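Local structure of glutamine synthetase (5ZLI) at residues B[205-210]-B[229-234]; B[197-202]-B[220-225]; B[27-32]-B[46-51]. The protein belongs to the type I beta glutamine synthetases, a family of enzymes whose chains join a beta-Grasp domain to a catalytic domain and here assemble as twelve subunits. All coordinates share one frame; numbering follows the deposited sequence.

Contact 1 (B[205-210]-B[229-234]); sequences EIVKVL and GEVGVK
Val207, Leu210 and, more distantly, Ile206 converge on Val231, whose side chain strand 228-237 points toward helix 200-212. The short helix and strand segments run 10.0 Å apart at their closest, with N-to-C directions 30° from parallel, so one helical face can follow the strand.

The apolar contacts do all the work across this gap. Val207 meets both branches of Val231, its CG1 lying 3.7 Å from Val231 CG2 and equally near Val231 CG1; the two side chains cross obliquely. Leu210 arrives from one turn further along, and tip to tip its CD1 stands 3.7 Å from Val231 CG1. Its extended chain (chi2 180°) carries that methyl out to the strand. Ile206 adds a looser touch, CG2 to Val231 CG2 at 4.3 Å. Val231 has CG1 anti to the backbone N (chi1 178°), which presents CG1 to Leu210 and Val207 while CG2 faces Val207 and Ile206.

Backbone polar groups pair within the helix, as Leu210 N does with Ile206 O, or, for Gly232, with the neighbouring strand 217-222; none of these bonds joins helix to strand. Thr217 and Val220 of that strand pack against Val231, while helix 238-258 packs on Ile206 through Val255 and on Leu210 through Leu248 and Val251.

With methyl groups alone meeting between the two segments, the helix is probably held on the sheet by close packing and the burial of apolar surface rather than by any directional bond, while the carboxylate of Glu230 lies on the side away from the helix, near Glu139, Glu141 and Glu223.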
loop_
_atom_site.group_PDB
_atom_site.type_symbol
_atom_site.label_atom_id
_atom_site.label_comp_id
_atom_site.label_asym_id
_atom_site.label_seq_id
_atom_site.Cartn_x
_atom_site.Cartn_y
_atom_site.Cartn_z
ATOM N N GLU B 205 25.353 7.771 32.246
ATOM C CA GLU B 205 25.828 8.908 31.453
ATOM C C GLU B 205 25.357 10.237 32.032
ATOM O O GLU B 205 26.022 11.263 31.858
ATOM C CB GLU B 205 25.387 8.765 29.999
ATOM C CG GLU B 205 25.684 9.972 29.089
ATOM C CD GLU B 205 25.248 9.707 27.635
ATOM O OE1 GLU B 205 24.585 8.656 27.412
ATOM O OE2 GLU B 205 25.540 10.540 26.728
ATOM N N ILE B 206 24.194 10.249 32.679
ATOM C CA ILE B 206 23.721 11.453 33.366
ATOM C C ILE B 206 24.685 11.872 34.480
ATOM O O ILE B 206 25.230 12.980 34.473
ATOM C CB ILE B 206 22.293 11.220 33.885
ATOM C CG1 ILE B 206 21.348 11.260 32.670
ATOM C CG2 ILE B 206 21.918 12.193 34.962
ATOM C CD1 ILE B 206 19.941 10.778 32.888
ATOM N N VAL B 207 24.921 10.999 35.454
ATOM C CA VAL B 207 25.802 11.406 36.541
ATOM C C VAL B 207 27.216 11.716 36.045
ATOM O O VAL B 207 27.943 12.483 36.676
ATOM C CB VAL B 207 25.784 10.362 37.671
ATOM C CG1 VAL B 207 24.397 9.756 37.811
ATOM C CG2 VAL B 207 26.788 9.344 37.406
ATOM N N LYS B 208 27.639 11.161 34.919
ATOM C CA LYS B 208 28.909 11.648 34.396
ATOM C C LYS B 208 28.810 13.132 34.076
ATOM O O LYS B 208 29.713 13.908 34.393
ATOM C CB LYS B 208 29.337 10.853 33.166
ATOM C CG LYS B 208 30.135 9.625 33.517
ATOM C CD LYS B 208 31.335 10.036 34.343
ATOM C CE LYS B 208 31.618 9.044 35.455
ATOM N NZ LYS B 208 32.207 7.803 34.889
ATOM N N VAL B 209 27.685 13.555 33.513
ATOM C CA VAL B 209 27.567 14.942 33.113
ATOM C C VAL B 209 27.186 15.809 34.297
ATOM O O VAL B 209 27.562 16.987 34.345
ATOM C CB VAL B 209 26.585 15.099 31.946
ATOM C CG1 VAL B 209 26.430 16.576 31.595
ATOM C CG2 VAL B 209 27.084 14.344 30.751
ATOM N N LEU B 210 26.457 15.267 35.272
ATOM C CA LEU B 210 26.195 16.050 36.470
ATOM C C LEU B 210 27.499 16.492 37.105
ATOM O O LEU B 210 27.683 17.664 37.433
ATOM C CB LEU B 210 25.394 15.234 37.470
ATOM C CG LEU B 210 23.986 14.878 37.030
ATOM C CD1 LEU B 210 23.275 14.065 38.094
ATOM C CD2 LEU B 210 23.238 16.138 36.738
ATOM N N GLY B 229 13.601 7.067 37.268
ATOM C CA GLY B 229 14.994 7.066 37.674
ATOM C C GLY B 229 15.217 8.155 38.696
ATOM O O GLY B 229 14.325 8.958 38.977
ATOM N N GLU B 230 16.426 8.178 39.247
ATOM C CA GLU B 230 16.740 9.095 40.332
ATOM C C GLU B 230 18.261 9.148 40.495
ATOM O O GLU B 230 18.950 8.137 40.335
ATOM C CB GLU B 230 16.074 8.597 41.627
ATOM C CG GLU B 230 15.772 9.601 42.763
ATOM C CD GLU B 230 15.312 8.862 44.028
ATOM O OE1 GLU B 230 14.826 9.490 45.002
ATOM O OE2 GLU B 230 15.397 7.615 44.012
ATOM N N VAL B 231 18.771 10.324 40.860
ATOM C CA VAL B 231 20.179 10.499 41.202
ATOM C C VAL B 231 20.243 11.292 42.503
ATOM O O VAL B 231 19.570 12.318 42.653
ATOM C CB VAL B 231 20.978 11.210 40.089
ATOM C CG1 VAL B 231 22.439 11.406 40.515
ATOM C CG2 VAL B 231 20.900 10.430 38.792
ATOM N N GLY B 232 21.028 10.789 43.452
ATOM C CA GLY B 232 21.287 11.493 44.690
ATOM C C GLY B 232 22.443 12.462 44.533
ATOM O O GLY B 232 23.535 12.071 44.113
ATOM N N VAL B 233 22.203 13.729 44.897
ATOM C CA VAL B 233 23.190 14.794 44.802
ATOM C C VAL B 233 23.539 15.271 46.214
ATOM O O VAL B 233 22.791 15.074 47.174
ATOM C CB VAL B 233 22.674 15.959 43.927
ATOM C CG1 VAL B 233 22.725 15.582 42.482
ATOM C CG2 VAL B 233 21.253 16.294 44.289
ATOM N N LYS B 234 24.711 15.874 46.345
ATOM C CA LYS B 234 25.124 16.367 47.650
ATOM C C LYS B 234 24.162 17.449 48.135
ATOM O O LYS B 234 23.713 18.291 47.352
ATOM C CB LYS B 234 26.559 16.909 47.585
ATOM C CG LYS B 234 27.414 16.504 48.779
ATOM C CD LYS B 234 28.515 17.523 49.090
ATOM C CE LYS B 234 28.992 17.454 50.566
ATOM N NZ LYS B 234 28.120 18.130 51.592
#

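Contact 2 (B[197-202]-B[220-225]); sequences DTMMDI and VHHEVA
One carboxylate oxygen, Asp197 OD1, is approached from both faces of its own plane, by the ring of His222 on one and by the backbone of Met199 on the other. From strand 217-222, His222 ND1 donates to Asp197 OD1 at 3.0 Å, with an N-H...O angle of 149°. The donor stands well above the carboxylate plane, and the oxygen is tilted 20° from the ring plane. Carboxylate and ring are turned 85° against each other, and the two side chains slide past each other in opposite directions.

The second bond, Met199 N to Asp197 OD1 at 3.2 Å, closes an Asx turn directly before helix 200-212, with Met199 at the N-cap position. Met199 also brings its CG to 4.1 Å from His222 CE1, its side chain bending at chi2 as it passes obliquely by the ring. A His-carboxylate hydrogen bond is thus joined to an Asx turn, within the catalytic domain of the family.

Arg203, one turn into the helix, forms a salt bridge with the same Asp197 oxygen, while OD2 receives a weak hydrogen bond from His40 of a neighbouring subunit. On the far side of the ring, His222 NE2 is hydrogen-bonded to Gln226 O.

With bonds at both nitrogens, the rotation of the imidazole is probably restricted, and the buried carboxylate ties strand end, helix start and arginine together through a single atom.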
loop_
_atom_site.group_PDB
_atom_site.type_symbol
_atom_site.label_atom_id
_atom_site.label_comp_id
_atom_site.label_asym_id
_atom_site.label_seq_id
_atom_site.Cartn_x
_atom_site.Cartn_y
_atom_site.Cartn_z
ATOM N N ASP B 197 16.275 -3.580 33.082
ATOM C CA ASP B 197 16.673 -2.196 33.282
ATOM C C ASP B 197 17.378 -1.706 32.019
ATOM O O ASP B 197 18.516 -2.097 31.730
ATOM C CB ASP B 197 17.557 -2.089 34.525
ATOM C CG ASP B 197 18.217 -0.728 34.675
ATOM O OD1 ASP B 197 17.617 0.301 34.279
ATOM O OD2 ASP B 197 19.336 -0.713 35.228
ATOM N N THR B 198 16.704 -0.848 31.264
ATOM C CA THR B 198 17.282 -0.325 30.042
ATOM C C THR B 198 18.066 0.947 30.247
ATOM O O THR B 198 18.756 1.360 29.318
ATOM C CB THR B 198 16.203 0.032 29.045
ATOM O OG1 THR B 198 15.534 1.212 29.525
ATOM C CG2 THR B 198 15.222 -1.109 28.897
ATOM N N MET B 199 17.980 1.585 31.414
ATOM C CA MET B 199 18.520 2.929 31.578
ATOM C C MET B 199 19.859 2.933 32.296
ATOM O O MET B 199 20.283 3.976 32.789
ATOM C CB MET B 199 17.535 3.811 32.346
ATOM C CG MET B 199 16.108 3.713 31.890
ATOM S SD MET B 199 15.835 4.539 30.317
ATOM C CE MET B 199 14.038 4.491 30.226
ATOM N N MET B 200 20.530 1.791 32.365
ATOM C CA MET B 200 21.722 1.707 33.187
ATOM C C MET B 200 22.838 2.553 32.597
ATOM O O MET B 200 23.604 3.176 33.337
ATOM C CB MET B 200 22.119 0.236 33.346
ATOM C CG MET B 200 23.313 -0.053 34.221
ATOM S SD MET B 200 24.621 -0.828 33.233
ATOM C CE MET B 200 24.443 -2.606 33.491
ATOM N N ASP B 201 22.958 2.582 31.264
ATOM C CA ASP B 201 23.991 3.411 30.637
ATOM C C ASP B 201 23.538 4.850 30.485
ATOM O O ASP B 201 24.363 5.763 30.393
ATOM C CB ASP B 201 24.389 2.847 29.273
ATOM C CG ASP B 201 25.135 1.528 29.392
ATOM O OD1 ASP B 201 25.559 1.177 30.526
ATOM O OD2 ASP B 201 25.302 0.847 28.357
ATOM N N ILE B 202 22.232 5.053 30.388
ATOM C CA ILE B 202 21.688 6.396 30.336
ATOM C C ILE B 202 21.831 7.062 31.701
ATOM O O ILE B 202 22.278 8.209 31.814
ATOM C CB ILE B 202 20.224 6.313 29.880
ATOM C CG1 ILE B 202 20.106 6.424 28.356
ATOM C CG2 ILE B 202 19.391 7.396 30.540
ATOM C CD1 ILE B 202 20.179 7.816 27.805
ATOM N N VAL B 220 22.622 6.158 42.262
ATOM C CA VAL B 220 21.836 6.204 41.036
ATOM C C VAL B 220 21.192 4.844 40.800
ATOM O O VAL B 220 21.891 3.836 40.619
ATOM C CB VAL B 220 22.701 6.667 39.853
ATOM C CG1 VAL B 220 23.812 5.720 39.616
ATOM C CG2 VAL B 220 21.870 6.799 38.612
ATOM N N HIS B 221 19.856 4.813 40.739
ATOM C CA HIS B 221 19.140 3.556 40.570
ATOM C C HIS B 221 17.964 3.797 39.660
ATOM O O HIS B 221 17.526 4.926 39.470
ATOM C CB HIS B 221 18.631 2.954 41.922
ATOM C CG HIS B 221 17.728 3.855 42.734
ATOM N ND1 HIS B 221 16.355 3.892 42.572
ATOM C CD2 HIS B 221 18.008 4.780 43.689
ATOM C CE1 HIS B 221 15.830 4.778 43.404
ATOM N NE2 HIS B 221 16.812 5.340 44.084
ATOM N N HIS B 222 17.485 2.722 39.063
ATOM C CA HIS B 222 16.122 2.738 38.560
ATOM C C HIS B 222 15.145 3.012 39.711
ATOM O O HIS B 222 15.401 2.671 40.866
ATOM C CB HIS B 222 15.809 1.394 37.914
ATOM C CG HIS B 222 14.811 1.468 36.806
ATOM N ND1 HIS B 222 15.171 1.469 35.476
ATOM C CD2 HIS B 222 13.462 1.574 36.830
ATOM C CE1 HIS B 222 14.085 1.547 34.727
ATOM N NE2 HIS B 222 13.035 1.613 35.526
ATOM N N GLU B 223 14.003 3.621 39.404
ATOM C CA GLU B 223 12.964 3.808 40.421
ATOM C C GLU B 223 11.765 2.887 40.197
ATOM O O GLU B 223 11.758 2.063 39.285
ATOM C CB GLU B 223 12.530 5.270 40.460
ATOM C CG GLU B 223 12.935 6.013 41.730
ATOM C CD GLU B 223 12.216 5.470 42.972
ATOM O OE1 GLU B 223 12.879 5.267 44.020
ATOM O OE2 GLU B 223 10.960 5.297 42.911
ATOM N N VAL B 224 10.715 3.087 41.007
ATOM C CA VAL B 224 9.624 2.111 41.134
ATOM C C VAL B 224 8.734 2.082 39.884
ATOM O O VAL B 224 8.262 1.018 39.470
ATOM C CB VAL B 224 8.789 2.382 42.401
ATOM C CG1 VAL B 224 7.507 1.577 42.363
ATOM C CG2 VAL B 224 9.589 2.082 43.639
ATOM N N ALA B 225 8.407 3.241 39.324
ATOM C CA ALA B 225 7.606 3.273 38.106
ATOM C C ALA B 225 8.450 2.858 36.894
ATOM O O ALA B 225 9.675 2.754 36.957
ATOM C CB ALA B 225 7.019 4.656 37.878
#

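Contact 3 (B[27-32]-B[46-51]); sequences VDFRFS and GALTHG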
loop_
_atom_site.group_PDB
_atom_site.type_symbol
_atom_site.label_atom_id
_atom_site.label_comp_id
_atom_site.label_asym_id
_atom_site.label_seq_id
_atom_site.Cartn_x
_atom_site.Cartn_y
_atom_site.Cartn_z
ATOM N N VAL B 27 28.766 33.185 26.446
ATOM C CA VAL B 27 28.417 33.162 27.856
ATOM C C VAL B 27 26.894 33.095 27.935
ATOM O O VAL B 27 26.187 33.979 27.424
ATOM C CB VAL B 27 28.985 34.382 28.605
ATOM C CG1 VAL B 27 28.651 34.330 30.086
ATOM C CG2 VAL B 27 30.482 34.459 28.443
ATOM N N ASP B 28 26.396 32.064 28.606
ATOM C CA ASP B 28 24.981 31.711 28.628
ATOM C C ASP B 28 24.449 32.146 29.995
ATOM O O ASP B 28 24.550 31.422 30.987
ATOM C CB ASP B 28 24.802 30.197 28.379
ATOM C CG ASP B 28 23.433 29.842 27.793
ATOM O OD1 ASP B 28 22.777 30.746 27.216
ATOM O OD2 ASP B 28 23.027 28.653 27.883
ATOM N N PHE B 29 23.898 33.355 30.053
ATOM C CA PHE B 29 23.376 33.867 31.311
ATOM C C PHE B 29 22.040 33.206 31.551
ATOM O O PHE B 29 21.113 33.394 30.759
ATOM C CB PHE B 29 23.211 35.380 31.266
ATOM C CG PHE B 29 24.467 36.102 30.968
ATOM C CD1 PHE B 29 25.534 36.005 31.827
ATOM C CD2 PHE B 29 24.580 36.909 29.863
ATOM C CE1 PHE B 29 26.732 36.671 31.577
ATOM C CE2 PHE B 29 25.765 37.589 29.607
ATOM C CZ PHE B 29 26.849 37.467 30.462
ATOM N N ARG B 30 21.909 32.485 32.653
ATOM C CA ARG B 30 20.677 31.762 32.904
ATOM C C ARG B 30 19.981 32.257 34.164
ATOM O O ARG B 30 20.627 32.662 35.140
ATOM C CB ARG B 30 20.942 30.292 32.971
ATOM C CG ARG B 30 21.392 29.806 31.648
ATOM C CD ARG B 30 21.176 28.337 31.504
ATOM N NE ARG B 30 21.718 27.922 30.228
ATOM C CZ ARG B 30 21.908 26.663 29.899
ATOM N NH1 ARG B 30 21.602 25.727 30.784
ATOM N NH2 ARG B 30 22.414 26.351 28.706
ATOM N N PHE B 31 18.651 32.259 34.107
ATOM C CA PHE B 31 17.833 32.842 35.153
ATOM C C PHE B 31 16.490 32.139 35.147
ATOM O O PHE B 31 16.067 31.599 34.128
ATOM C CB PHE B 31 17.658 34.360 34.980
ATOM C CG PHE B 31 16.958 34.767 33.706
ATOM C CD1 PHE B 31 17.658 34.863 32.511
ATOM C CD2 PHE B 31 15.598 35.072 33.702
ATOM C CE1 PHE B 31 17.010 35.257 31.326
ATOM C CE2 PHE B 31 14.934 35.469 32.504
ATOM C CZ PHE B 31 15.637 35.565 31.327
ATOM N N SER B 32 15.850 32.106 36.304
ATOM C CA SER B 32 14.638 31.338 36.511
ATOM C C SER B 32 13.477 32.297 36.702
ATOM O O SER B 32 13.511 33.137 37.608
ATOM C CB SER B 32 14.803 30.413 37.718
ATOM O OG SER B 32 16.097 29.809 37.697
ATOM N N GLY B 46 33.970 38.195 24.358
ATOM C CA GLY B 46 34.784 39.173 23.691
ATOM C C GLY B 46 34.029 40.463 23.502
ATOM O O GLY B 46 34.635 41.526 23.396
ATOM N N ALA B 47 32.710 40.370 23.435
ATOM C CA ALA B 47 31.828 41.510 23.481
ATOM C C ALA B 47 31.371 41.736 24.902
ATOM O O ALA B 47 30.503 42.582 25.154
ATOM C CB ALA B 47 30.626 41.280 22.559
ATOM N N LEU B 48 32.001 41.043 25.841
ATOM C CA LEU B 48 31.675 41.147 27.250
ATOM C C LEU B 48 32.557 42.178 27.907
ATOM O O LEU B 48 33.783 42.127 27.783
ATOM C CB LEU B 48 31.843 39.830 27.996
ATOM C CG LEU B 48 30.591 39.006 28.218
ATOM C CD1 LEU B 48 30.936 37.938 29.235
ATOM C CD2 LEU B 48 29.530 39.922 28.752
ATOM N N THR B 49 31.924 43.088 28.621
ATOM C CA THR B 49 32.632 44.084 29.395
ATOM C C THR B 49 32.815 43.612 30.814
ATOM O O THR B 49 32.082 42.750 31.308
ATOM C CB THR B 49 31.829 45.377 29.456
ATOM O OG1 THR B 49 30.942 45.294 30.577
ATOM C CG2 THR B 49 31.008 45.562 28.198
ATOM N N HIS B 50 33.836 44.162 31.466
ATOM C CA HIS B 50 33.880 44.091 32.917
ATOM C C HIS B 50 32.611 44.729 33.490
ATOM O O HIS B 50 31.982 44.188 34.411
ATOM C CB HIS B 50 35.154 44.784 33.425
ATOM C CG HIS B 50 36.424 44.109 32.992
ATOM N ND1 HIS B 50 36.942 43.001 33.633
ATOM C CD2 HIS B 50 37.253 44.358 31.950
ATOM C CE1 HIS B 50 38.046 42.612 33.022
ATOM N NE2 HIS B 50 38.258 43.420 31.998
ATOM N N GLY B 51 32.181 45.845 32.892
ATOM C CA GLY B 51 31.029 46.589 33.383
ATOM C C GLY B 51 29.698 45.873 33.247
ATOM O O GLY B 51 28.766 46.137 34.017
#
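Within the beta-Grasp domain, the loop that follows strand 38-44 folds back over the beginning of strand 26-32, and Leu48 is the residue it drops onto that strand. Each branch of the leucine has its own partner. Leu48 CD1 lies 3.6 Å from Val27 CG2, the two side chains crossing at about a right angle. The other branch, Leu48 CD2, comes to the edge of the Phe29 ring, near its plane, 4.0 Å from Phe29 CZ. Phe29 and Leu48 reach for each other from opposite directions, so the methyl meets the outermost carbon of the ring and neither face. Phe29 holds CG anti to its carbonyl carbon (chi1 -58°), which sends the ring out from the strand toward the leucine. Over one face of that ring sits Val27 O, 4.1 Å above the plane and offset toward the rim.

Away from the loop, the intervening residues of the strand carry charge. Arg30 grips Asp28 side-on in a salt bridge, with both NE and NH2 directed to the same oxygen; Arg30 NE lies 2.8 Å from Asp28 OD2. That oxygen lies close to the guanidinium plane. Asp87 is a second salt-bridge partner of Arg30 NH2, and His40 bonds to the other oxygen of Asp28.

Strand 26-32 runs between strand 38-44, antiparallel to it, and strand 94-103, parallel to it, whose Val97 and Cys99 pack against Phe29. The loop also meets helix 9-20, where the His50 ring stacks on Phe16.

From the N terminus, contact 3 comes first: it closes the loop from strand 26-32 through strand 38-44 and is complete well before the others open. Contacts 1 and 2 then cross along the chain, in the order 197-202, 205-210, 220-225, 229-234. Contact 2 ties the start of helix 200-212 to the end of strand 217-222, whereas contact 1 lays the helix body on the next strand of the same sheet, the centres of contacts 1 and 2 being about 11 Å apart. Contact 3 stays in the beta-Grasp domain, its centre about 27 Å from that of contact 1. Subunit packing brings the two regions together: Asp28 touches Met200 of a neighbouring subunit.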